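PDB 3MIZ: putative transcriptional regulator protein, LacI family from Rhizobium etli, which probably acts as a DNA-binding transcription factor of the LacI family, recognising cis-regulatory DNA, as its relatives do. Local coordinates for residues Y136-P141 with G145-L150; D166-L171 with T189-Q194; G172-V177 with N181-A186; I201-G204 with M208-Q211. All coordinates share one frame; numbering follows the deposited sequence.

Contact 1 (Y136-P141 with G145-L150); sequences YIRLNP and GAELRL
R138, the last residue of strand 134-138, reaches across to the first turns of helix 144-160, where it meets L150 and E147. Its chain leaves CB with CG at the edge of the Y136 ring, in the plane of that ring. CD then passes L150 CD2, and a bend at chi3 (61°) turns the guanidinium back over this methyl: NE lies 3.4 Å from L150 CD2, which sits over one face of the flat group, toward its rim. At the tip, NH2 meets E147 OE1 at 3.4 Å near the guanidinium plane, a salt bridge whose hydrogen bond is long and weak, with the carboxylate turned 69° from the guanidinium.

L150 uses its other branch on the tyrosine, CD1 lying 3.9 Å from Y136 CD2. The phenol crosses R149 at about a right angle and sets OH 3.4 Å from R149 CB. A single water joins strand end to helix: it takes the N-H of L139, donates to A146 O and lies 2.9 Å from Y136 OH. Past the strand, L139 CB packs on A146 CB at 3.6 Å, while N140 O approaches the same methyl. The guanidinium of R149, with L139 CD2 close to NH1, is directed elsewhere, to D115 in a salt bridge and to G204 O.

Segments 136-138 and 145-150 run nearly antiparallel, 159° between their directions, as expected for the first strand-to-helix step of a beta-alpha-beta unit, here 134-138, 144-160 and 167-174, in the periplasmic-binding-protein-like fold.

Contact 2 (D166-L171 with T189-Q194); sequences DLSISL and TEMLKQ
M191, a selenomethionine, extends from helix 184-192 to the backbone and side chains of strand 167-174. CG stands anti to the backbone N (chi1 -176°) and the chain runs straight to SE, then bends at chi3, which brings the terminal methyl up against two polar atoms of the strand. CE lies 3.2 Å from S168 O and 3.3 Å from S170 OG. Nearer the helix, M191 CG comes within 4.0 Å of S168 CB, so S168 is met at both ends of the chain, by its side chain near the root and by its carbonyl at the methyl, and S170 at the methyl alone.

The two serines both direct CB toward the helix, S168 beside the start of the methionine chain and S170 beside its methyl. Between them I169 faces the other way, onto F153 of helix 144-160. Q194, extended beyond CG, approaches S168 OG with the end of its side chain just after the helix. M191 also rests on I137 of the adjacent strand 134-138 and I201 of strand 200-203, the next one over, so its buried chain spans several strands.

Helix 184-192 thus packs on one face of a sheet whose other face carries helix 144-160 at this strand. Such layering is the alpha/beta/alpha sandwich of periplasmic-binding-protein-like domains.

Contact 3 (G172-V177 with N181-A186); sequences GMDGPV and NNYVFA
M173 and D174 pair antiparallel with N182 and N181 in a beta hairpin at the margin of the domain's sheet. D174 and N181 form the hydrogen-bonded pair, N181 N to D174 O at 2.8 Å and D174 N to N181 O at 3.2 Å. M173 and N182 make the next, non-hydrogen-bonded pair, and beyond this ladder Y183 N gives its hydrogen to G172 O at 2.9 Å.

The Y183 ring folds back over the first strand. One face covers the peptide between G172 and M173: G172 O stands 3.6 Å above the ring centre and M173 N lies toward the rim, while M173 CA makes an off-centre CH-pi contact. With chi1 at 40°, CG sits between the backbone N and carbonyl carbon, a position that turns the ring across the hairpin. D174 and N181 lie side by side, pointing the same way.

On the side of M173 and N182, the selenomethionine CE comes 3.7 Å from N182 ND2 and also touches V184 CG2. N182 OD1 closes an Asx turn onto V184 N, spanning the N-cap residue Y183 at the start of helix 184-192, and accepts a further bond from Q211 of helix 206-217, so two donors hold this oxygen.

At the phenol end, Y183 OH donates to D174 OD2 over 2.6 Å; that oxygen lies in the plane of the tyrosine ring, at its edge, while the hydroxyl comes from 35° out of the carboxylate plane.

Contact 4 (I201-G204 with M208-Q211); sequences IMSG and MAIQ
Van der Waals packing between S203 and M208 carries much of this contact, with S203 OG 3.2 Å from M208 CB. The serine hydroxyl stands anti to its own nitrogen (chi1 -179°), which turns it from the end of strand 200-203 toward the first turns of helix 206-217. A209 packs beside it, its CB 4.0 Å from S203 OG. The selenomethionine M208 continues past the serine and, after its straight CB-to-SE run, lays SE against G204, 3.6 Å from CA. The backbone of G204 thus forms the surface met by the selenium.

The one close polar approach across the contact does not become a bond: S203 OG lies 3.2 Å from A209 N at an angle too poor for a hydrogen bond. The hydroxyl is instead bonded to N205 O, in the turn joining strand and helix, and the side-chain oxygen of N205 accepts from M208 N, so this turn residue is tied to both elements. G204 O bonds R149 of helix 144-160, and on the far side of the helix I210 packs on L242 of the second subunit.

Every touching residue is buried, and no hydrogen bond directly links the two segments. They are therefore held by close van der Waals contact, largely around the serine oxygen, and by the packing of SE on G204, while the serine hydroxyl, buried with them, is satisfied by the connecting turn.

Contact 4 is wholly buried, whereas contacts 1, 2 and 3 are only partly so, and contact 2 lies farthest from the chain's centre. All belong to one mixed sheet and its helices. Contacts 2 and 3 share strand 167-174 and helix 184-192, contact 3 being nested inside the loop that contact 2 closes. Strand 134-138 of contact 1 lies between strands 167-174 and 200-203. Chemistry follows place: contact 1 adds a salt bridge and a water to apolar packing, contact 3 is chiefly backbone pairing at the sheet margin, and contacts 2 and 4 rely on selenomethionine packing beside serines. Q211 bonds N182 and F185, tying contact 4 to contact 3.

Contact 1 (Y136-P141 with G145-L150)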
loop_
_atom_site.group_PDB
_atom_site.type_symbol
_atom_site.label_atom_id
_atom_site.label_comp_id
_atom_site.label_asym_id
_atom_site.label_seq_id
_atom_site.Cartn_x
_atom_site.Cartn_y
_atom_site.Cartn_z
ATOM N N TYR A 136 3.642 -7.034 23.743
ATOM C CA TYR A 136 3.159 -7.483 22.446
ATOM C C TYR A 136 1.802 -6.823 22.206
ATOM O O TYR A 136 0.864 -7.022 22.977
ATOM C CB TYR A 136 3.004 -9.011 22.425
ATOM C CG TYR A 136 2.683 -9.567 21.055
ATOM C CD1 TYR A 136 3.699 -9.977 20.185
ATOM C CD2 TYR A 136 1.367 -9.606 20.592
ATOM C CE1 TYR A 136 3.408 -10.406 18.881
ATOM C CE2 TYR A 136 1.066 -10.028 19.293
ATOM C CZ TYR A 136 2.092 -10.422 18.444
ATOM O OH TYR A 136 1.798 -10.794 17.152
ATOM N N ILE A 137 1.706 -6.011 21.159
ATOM C CA ILE A 137 0.446 -5.360 20.839
ATOM C C ILE A 137 -0.119 -6.098 19.631
ATOM O O ILE A 137 0.457 -6.092 18.532
ATOM C CB ILE A 137 0.648 -3.859 20.568
ATOM C CG1 ILE A 137 1.311 -3.206 21.788
ATOM C CG2 ILE A 137 -0.689 -3.189 20.337
ATOM C CD1 ILE A 137 1.469 -1.702 21.677
ATOM N N ARG A 138 -1.242 -6.768 19.878
ATOM C CA ARG A 138 -1.933 -7.610 18.910
ATOM C C ARG A 138 -2.597 -7.004 17.686
ATOM O O ARG A 138 -3.292 -5.989 17.759
ATOM C CB ARG A 138 -2.997 -8.441 19.638
ATOM C CG ARG A 138 -2.456 -9.291 20.773
ATOM C CD ARG A 138 -3.593 -9.853 21.610
ATOM N NE ARG A 138 -4.476 -10.717 20.825
ATOM C CZ ARG A 138 -5.584 -11.274 21.306
ATOM N NH1 ARG A 138 -5.945 -11.051 22.562
ATOM N NH2 ARG A 138 -6.318 -12.071 20.540
ATOM N N LEU A 139 -2.389 -7.676 16.561
ATOM C CA LEU A 139 -3.003 -7.304 15.298
ATOM C C LEU A 139 -4.440 -7.830 15.418
ATOM O O LEU A 139 -4.727 -8.666 16.284
ATOM C CB LEU A 139 -2.276 -8.011 14.147
ATOM C CG LEU A 139 -2.783 -7.844 12.712
ATOM C CD1 LEU A 139 -2.667 -6.399 12.273
ATOM C CD2 LEU A 139 -1.969 -8.743 11.790
ATOM N N ASN A 140 -5.329 -7.337 14.560
ATOM C CA ASN A 140 -6.738 -7.739 14.547
ATOM C C ASN A 140 -6.908 -9.240 14.791
ATOM O O ASN A 140 -6.476 -10.052 13.980
ATOM C CB ASN A 140 -7.370 -7.379 13.199
ATOM C CG ASN A 140 -8.890 -7.363 13.253
ATOM O OD1 ASN A 140 -9.506 -8.132 13.992
ATOM N ND2 ASN A 140 -9.497 -6.494 12.461
ATOM N N PRO A 141 -7.549 -9.627 15.910
ATOM C CA PRO A 141 -7.779 -11.036 16.272
ATOM C C PRO A 141 -8.548 -11.867 15.245
ATOM O O PRO A 141 -8.479 -13.099 15.259
ATOM C CB PRO A 141 -8.532 -10.938 17.597
ATOM C CG PRO A 141 -8.037 -9.667 18.178
ATOM C CD PRO A 141 -8.016 -8.733 16.983
ATOM N N GLY A 145 -3.392 -15.016 10.838
ATOM C CA GLY A 145 -1.984 -14.709 11.015
ATOM C C GLY A 145 -1.695 -14.039 12.344
ATOM O O GLY A 145 -0.708 -14.363 13.007
ATOM N N ALA A 146 -2.557 -13.102 12.734
ATOM C CA ALA A 146 -2.383 -12.383 13.994
ATOM C C ALA A 146 -2.353 -13.343 15.171
ATOM O O ALA A 146 -1.500 -13.232 16.056
ATOM C CB ALA A 146 -3.504 -11.377 14.183
ATOM N N GLU A 147 -3.286 -14.292 15.173
ATOM C CA GLU A 147 -3.377 -15.261 16.255
ATOM C C GLU A 147 -2.198 -16.218 16.259
ATOM O O GLU A 147 -1.702 -16.588 17.322
ATOM C CB GLU A 147 -4.680 -16.052 16.145
ATOM C CG GLU A 147 -5.278 -16.472 17.479
ATOM C CD GLU A 147 -5.637 -15.285 18.370
ATOM O OE1 GLU A 147 -5.871 -14.173 17.842
ATOM O OE2 GLU A 147 -5.699 -15.472 19.605
ATOM N N LEU A 148 -1.751 -16.638 15.080
ATOM C CA LEU A 148 -0.613 -17.554 15.018
ATOM C C LEU A 148 0.667 -16.888 15.518
ATOM O O LEU A 148 1.491 -17.532 16.151
ATOM C CB LEU A 148 -0.394 -18.048 13.591
ATOM C CG LEU A 148 -1.514 -18.924 13.030
ATOM C CD1 LEU A 148 -1.173 -19.324 11.600
ATOM C CD2 LEU A 148 -1.681 -20.154 13.908
ATOM N N ARG A 149 0.839 -15.604 15.227
ATOM C CA ARG A 149 2.030 -14.895 15.686
ATOM C C ARG A 149 1.996 -14.780 17.208
ATOM O O ARG A 149 3.033 -14.861 17.874
ATOM C CB ARG A 149 2.094 -13.503 15.051
ATOM C CG ARG A 149 2.169 -13.562 13.540
ATOM C CD ARG A 149 2.052 -12.192 12.898
ATOM N NE ARG A 149 1.901 -12.322 11.453
ATOM C CZ ARG A 149 1.771 -11.299 10.618
ATOM N NH1 ARG A 149 1.774 -10.052 11.077
ATOM N NH2 ARG A 149 1.638 -11.526 9.320
ATOM N N LEU A 150 0.798 -14.599 17.751
ATOM C CA LEU A 150 0.618 -14.485 19.193
ATOM C C LEU A 150 0.838 -15.850 19.843
ATOM O O LEU A 150 1.425 -15.946 20.927
ATOM C CB LEU A 150 -0.785 -13.967 19.516
ATOM C CG LEU A 150 -1.153 -13.932 21.007
ATOM C CD1 LEU A 150 -0.213 -12.989 21.772
ATOM C CD2 LEU A 150 -2.594 -13.487 21.152
HETATM O O HOH W 1 -1.036 -10.244 16.564
#

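Contact 2 (D166-L171 with T189-Q194)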
loop_
_atom_site.group_PDB
_atom_site.type_symbol
_atom_site.label_atom_id
_atom_site.label_comp_id
_atom_site.label_asym_id
_atom_site.label_seq_id
_atom_site.Cartn_x
_atom_site.Cartn_y
_atom_site.Cartn_z
ATOM N N ASP A 166 5.693 -11.692 33.062
ATOM C CA ASP A 166 6.779 -10.877 32.527
ATOM C C ASP A 166 6.341 -10.228 31.219
ATOM O O ASP A 166 7.042 -9.370 30.672
ATOM C CB ASP A 166 8.023 -11.726 32.262
ATOM C CG ASP A 166 8.542 -12.408 33.511
ATOM O OD1 ASP A 166 8.625 -11.737 34.562
ATOM O OD2 ASP A 166 8.872 -13.610 33.432
ATOM N N LEU A 167 5.178 -10.636 30.723
ATOM C CA LEU A 167 4.674 -10.100 29.468
ATOM C C LEU A 167 3.595 -9.033 29.629
ATOM O O LEU A 167 2.889 -8.975 30.637
ATOM C CB LEU A 167 4.118 -11.230 28.591
ATOM C CG LEU A 167 4.962 -12.435 28.147
ATOM C CD1 LEU A 167 6.436 -12.061 28.035
ATOM C CD2 LEU A 167 4.779 -13.560 29.127
ATOM N N SER A 168 3.492 -8.180 28.616
ATOM C CA SER A 168 2.485 -7.129 28.564
ATOM C C SER A 168 1.812 -7.320 27.212
ATOM O O SER A 168 2.329 -6.870 26.191
ATOM C CB SER A 168 3.120 -5.736 28.623
ATOM O OG SER A 168 3.492 -5.374 29.941
ATOM N N ILE A 169 0.668 -7.999 27.207
ATOM C CA ILE A 169 -0.051 -8.257 25.969
ATOM C C ILE A 169 -1.322 -7.424 25.917
ATOM O O ILE A 169 -2.092 -7.391 26.871
ATOM C CB ILE A 169 -0.401 -9.758 25.839
ATOM C CG1 ILE A 169 0.878 -10.587 25.966
ATOM C CG2 ILE A 169 -1.072 -10.027 24.487
ATOM C CD1 ILE A 169 0.672 -12.092 25.955
ATOM N N SER A 170 -1.531 -6.735 24.803
ATOM C CA SER A 170 -2.713 -5.895 24.653
ATOM C C SER A 170 -3.220 -5.893 23.223
ATOM O O SER A 170 -2.450 -6.082 22.284
ATOM C CB SER A 170 -2.386 -4.450 25.047
ATOM O OG SER A 170 -1.772 -4.377 26.328
ATOM N N LEU A 171 -4.524 -5.688 23.058
ATOM C CA LEU A 171 -5.099 -5.595 21.725
ATOM C C LEU A 171 -4.786 -4.186 21.251
ATOM O O LEU A 171 -4.713 -3.257 22.060
ATOM C CB LEU A 171 -6.621 -5.771 21.762
ATOM C CG LEU A 171 -7.175 -7.171 22.000
ATOM C CD1 LEU A 171 -8.692 -7.094 22.172
ATOM C CD2 LEU A 171 -6.807 -8.064 20.830
ATOM N N THR A 189 0.909 3.559 24.717
ATOM C CA THR A 189 1.190 4.594 25.700
ATOM C C THR A 189 0.935 4.058 27.109
ATOM O O THR A 189 1.759 4.232 28.007
ATOM C CB THR A 189 0.329 5.838 25.439
ATOM O OG1 THR A 189 0.755 6.449 24.213
ATOM C CG2 THR A 189 0.480 6.852 26.577
ATOM N N GLU A 190 -0.201 3.396 27.293
ATOM C CA GLU A 190 -0.547 2.818 28.588
ATOM C C GLU A 190 0.510 1.803 29.002
ATOM O O GLU A 190 0.954 1.782 30.153
ATOM C CB GLU A 190 -1.917 2.137 28.505
ATOM C CG GLU A 190 -2.436 1.568 29.823
ATOM C CD GLU A 190 -2.524 2.613 30.926
ATOM O OE1 GLU A 190 -3.032 3.727 30.661
ATOM O OE2 GLU A 190 -2.093 2.315 32.064
HETATM N N MSE A 191 0.917 0.972 28.046
HETATM C CA MSE A 191 1.912 -0.067 28.275
HETATM C C MSE A 191 3.270 0.493 28.698
HETATM O O MSE A 191 3.944 -0.058 29.571
HETATM C CB MSE A 191 2.078 -0.893 26.994
HETATM C CG MSE A 191 3.017 -2.070 27.104
HETATM SE SE MSE A 191 3.137 -3.025 25.412
HETATM C CE MSE A 191 1.383 -3.855 25.438
ATOM N N LEU A 192 3.667 1.593 28.073
ATOM C CA LEU A 192 4.956 2.210 28.366
ATOM C C LEU A 192 4.947 3.069 29.630
ATOM O O LEU A 192 6.006 3.455 30.138
ATOM C CB LEU A 192 5.402 3.048 27.169
ATOM C CG LEU A 192 5.824 2.237 25.937
ATOM C CD1 LEU A 192 5.886 3.134 24.696
ATOM C CD2 LEU A 192 7.175 1.587 26.208
ATOM N N LYS A 193 3.758 3.375 30.134
ATOM C CA LYS A 193 3.650 4.183 31.340
ATOM C C LYS A 193 3.560 3.303 32.578
ATOM O O LYS A 193 3.557 3.799 33.702
ATOM C CB LYS A 193 2.439 5.114 31.264
ATOM C CG LYS A 193 2.654 6.302 30.332
ATOM C CD LYS A 193 1.584 7.367 30.502
ATOM C CE LYS A 193 0.208 6.858 30.109
ATOM N NZ LYS A 193 -0.817 7.938 30.189
ATOM N N GLN A 194 3.491 1.993 32.359
ATOM C CA GLN A 194 3.420 1.037 33.455
ATOM C C GLN A 194 4.650 1.215 34.336
ATOM O O GLN A 194 5.710 1.626 33.862
ATOM C CB GLN A 194 3.401 -0.397 32.920
ATOM C CG GLN A 194 2.170 -0.777 32.122
ATOM C CD GLN A 194 2.244 -2.206 31.616
ATOM O OE1 GLN A 194 3.153 -2.566 30.872
ATOM N NE2 GLN A 194 1.286 -3.029 32.023
#

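Contact 3 (G172-V177 with N181-A186)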
loop_
_atom_site.group_PDB
_atom_site.type_symbol
_atom_site.label_atom_id
_atom_site.label_comp_id
_atom_site.label_asym_id
_atom_site.label_seq_id
_atom_site.Cartn_x
_atom_site.Cartn_y
_atom_site.Cartn_z
ATOM N N GLY A 172 -4.599 -4.022 19.947
ATOM C CA GLY A 172 -4.323 -2.703 19.412
ATOM C C GLY A 172 -5.447 -2.267 18.491
ATOM O O GLY A 172 -5.556 -1.098 18.135
HETATM N N MSE A 173 -6.301 -3.212 18.112
HETATM C CA MSE A 173 -7.395 -2.899 17.212
HETATM C C MSE A 173 -8.382 -4.045 17.153
HETATM O O MSE A 173 -8.089 -5.160 17.586
HETATM C CB MSE A 173 -6.852 -2.683 15.810
HETATM C CG MSE A 173 -6.320 -3.974 15.239
HETATM SE SE MSE A 173 -5.646 -3.758 13.473
HETATM C CE MSE A 173 -4.014 -2.786 13.892
ATOM N N ASP A 174 -9.546 -3.763 16.585
ATOM C CA ASP A 174 -10.590 -4.762 16.424
ATOM C C ASP A 174 -11.618 -4.231 15.443
ATOM O O ASP A 174 -11.624 -3.047 15.122
ATOM C CB ASP A 174 -11.244 -5.093 17.770
ATOM C CG ASP A 174 -11.769 -3.864 18.490
ATOM O OD1 ASP A 174 -12.601 -3.134 17.913
ATOM O OD2 ASP A 174 -11.355 -3.638 19.644
ATOM N N GLY A 175 -12.483 -5.110 14.957
ATOM C CA GLY A 175 -13.487 -4.684 14.005
ATOM C C GLY A 175 -13.202 -5.242 12.624
ATOM O O GLY A 175 -12.340 -6.113 12.471
ATOM N N PRO A 176 -13.912 -4.761 11.593
ATOM C CA PRO A 176 -13.711 -5.237 10.221
ATOM C C PRO A 176 -12.297 -4.929 9.732
ATOM O O PRO A 176 -11.809 -3.816 9.903
ATOM C CB PRO A 176 -14.765 -4.463 9.423
ATOM C CG PRO A 176 -15.826 -4.141 10.460
ATOM C CD PRO A 176 -14.995 -3.765 11.651
ATOM N N VAL A 177 -11.645 -5.916 9.126
ATOM C CA VAL A 177 -10.294 -5.729 8.604
ATOM C C VAL A 177 -10.277 -4.565 7.617
ATOM O O VAL A 177 -11.124 -4.481 6.728
ATOM C CB VAL A 177 -9.795 -7.001 7.883
ATOM C CG1 VAL A 177 -8.399 -6.771 7.326
ATOM C CG2 VAL A 177 -9.785 -8.175 8.852
ATOM N N ASN A 181 -11.391 -0.328 14.517
ATOM C CA ASN A 181 -11.452 0.649 15.586
ATOM C C ASN A 181 -9.982 0.494 15.968
ATOM O O ASN A 181 -9.575 -0.566 16.424
ATOM C CB ASN A 181 -12.400 0.121 16.667
ATOM C CG ASN A 181 -12.322 0.893 17.960
ATOM O OD1 ASN A 181 -11.901 2.050 17.999
ATOM N ND2 ASN A 181 -12.754 0.252 19.039
ATOM N N ASN A 182 -9.185 1.530 15.743
ATOM C CA ASN A 182 -7.750 1.438 15.994
ATOM C C ASN A 182 -7.249 2.283 17.167
ATOM O O ASN A 182 -7.397 3.499 17.176
ATOM C CB ASN A 182 -7.020 1.810 14.700
ATOM C CG ASN A 182 -5.522 1.626 14.798
ATOM O OD1 ASN A 182 -4.873 2.207 15.670
ATOM N ND2 ASN A 182 -4.959 0.818 13.897
ATOM N N TYR A 183 -6.645 1.623 18.153
ATOM C CA TYR A 183 -6.143 2.315 19.341
ATOM C C TYR A 183 -4.729 1.882 19.715
ATOM O O TYR A 183 -4.398 1.776 20.902
ATOM C CB TYR A 183 -7.085 2.069 20.533
ATOM C CG TYR A 183 -7.619 0.653 20.624
ATOM C CD1 TYR A 183 -8.741 0.268 19.893
ATOM C CD2 TYR A 183 -6.989 -0.312 21.418
ATOM C CE1 TYR A 183 -9.227 -1.042 19.942
ATOM C CE2 TYR A 183 -7.469 -1.626 21.476
ATOM C CZ TYR A 183 -8.590 -1.982 20.730
ATOM O OH TYR A 183 -9.075 -3.276 20.759
ATOM N N VAL A 184 -3.894 1.646 18.706
ATOM C CA VAL A 184 -2.521 1.204 18.944
ATOM C C VAL A 184 -1.731 2.226 19.762
ATOM O O VAL A 184 -1.081 1.870 20.744
ATOM C CB VAL A 184 -1.774 0.938 17.607
ATOM C CG1 VAL A 184 -0.390 0.399 17.889
ATOM C CG2 VAL A 184 -2.564 -0.060 16.750
ATOM N N PHE A 185 -1.792 3.493 19.361
ATOM C CA PHE A 185 -1.069 4.545 20.078
ATOM C C PHE A 185 -1.449 4.581 21.561
ATOM O O PHE A 185 -0.578 4.624 22.441
ATOM C CB PHE A 185 -1.365 5.914 19.457
ATOM C CG PHE A 185 -0.702 7.061 20.172
ATOM C CD1 PHE A 185 0.653 7.329 19.985
ATOM C CD2 PHE A 185 -1.429 7.855 21.058
ATOM C CE1 PHE A 185 1.275 8.366 20.666
ATOM C CE2 PHE A 185 -0.816 8.898 21.750
ATOM C CZ PHE A 185 0.541 9.155 21.555
ATOM N N ALA A 186 -2.752 4.574 21.829
ATOM C CA ALA A 186 -3.255 4.624 23.198
ATOM C C ALA A 186 -2.849 3.397 24.001
ATOM O O ALA A 186 -2.518 3.506 25.182
ATOM C CB ALA A 186 -4.780 4.774 23.200
#

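Contact 4 (I201-G204 with M208-Q211)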
loop_
_atom_site.group_PDB
_atom_site.type_symbol
_atom_site.label_atom_id
_atom_site.label_comp_id
_atom_site.label_asym_id
_atom_site.label_seq_id
_atom_site.Cartn_x
_atom_site.Cartn_y
_atom_site.Cartn_z
ATOM N N ILE A 201 9.140 -4.210 22.828
ATOM C CA ILE A 201 7.732 -4.326 22.447
ATOM C C ILE A 201 7.674 -4.881 21.038
ATOM O O ILE A 201 8.341 -4.385 20.123
ATOM C CB ILE A 201 6.979 -2.970 22.477
ATOM C CG1 ILE A 201 6.830 -2.485 23.922
ATOM C CG2 ILE A 201 5.559 -3.140 21.879
ATOM C CD1 ILE A 201 6.146 -1.132 24.058
HETATM N N MSE A 202 6.894 -5.938 20.879
HETATM C CA MSE A 202 6.739 -6.560 19.578
HETATM C C MSE A 202 5.428 -6.057 19.036
HETATM O O MSE A 202 4.396 -6.166 19.698
HETATM C CB MSE A 202 6.702 -8.081 19.705
HETATM C CG MSE A 202 8.026 -8.692 20.090
HETATM SE SE MSE A 202 7.953 -10.613 20.008
HETATM C CE MSE A 202 8.002 -10.858 18.110
ATOM N N SER A 203 5.481 -5.486 17.839
ATOM C CA SER A 203 4.294 -4.955 17.192
ATOM C C SER A 203 3.630 -6.030 16.341
ATOM O O SER A 203 4.309 -6.777 15.621
ATOM C CB SER A 203 4.681 -3.760 16.311
ATOM O OG SER A 203 3.542 -3.196 15.688
ATOM N N GLY A 204 2.301 -6.098 16.420
ATOM C CA GLY A 204 1.552 -7.074 15.644
ATOM C C GLY A 204 2.088 -7.114 14.231
ATOM O O GLY A 204 2.290 -8.193 13.672
HETATM N N MSE A 208 1.520 -1.042 12.476
HETATM C CA MSE A 208 1.245 -0.677 13.870
HETATM C C MSE A 208 2.460 -0.050 14.570
HETATM O O MSE A 208 2.312 0.754 15.504
HETATM C CB MSE A 208 0.808 -1.924 14.656
HETATM C CG MSE A 208 -0.473 -2.600 14.177
HETATM SE SE MSE A 208 -0.744 -4.312 15.091
HETATM C CE MSE A 208 -1.141 -3.610 16.828
ATOM N N ALA A 209 3.658 -0.429 14.132
ATOM C CA ALA A 209 4.891 0.086 14.730
ATOM C C ALA A 209 4.990 1.597 14.625
ATOM O O ALA A 209 5.611 2.233 15.468
ATOM C CB ALA A 209 6.118 -0.560 14.084
ATOM N N ILE A 210 4.390 2.176 13.587
ATOM C CA ILE A 210 4.434 3.622 13.442
ATOM C C ILE A 210 3.878 4.279 14.709
ATOM O O ILE A 210 4.477 5.205 15.247
ATOM C CB ILE A 210 3.596 4.116 12.242
ATOM C CG1 ILE A 210 4.185 3.591 10.928
ATOM C CG2 ILE A 210 3.592 5.653 12.215
ATOM C CD1 ILE A 210 3.265 3.815 9.724
ATOM N N GLN A 211 2.732 3.795 15.178
ATOM C CA GLN A 211 2.100 4.359 16.374
ATOM C C GLN A 211 2.877 4.092 17.657
ATOM O O GLN A 211 2.851 4.915 18.582
ATOM C CB GLN A 211 0.672 3.826 16.518
ATOM C CG GLN A 211 -0.232 4.261 15.375
ATOM C CD GLN A 211 -1.672 3.865 15.594
ATOM O OE1 GLN A 211 -2.300 4.280 16.576
ATOM N NE2 GLN A 211 -2.209 3.062 14.684
#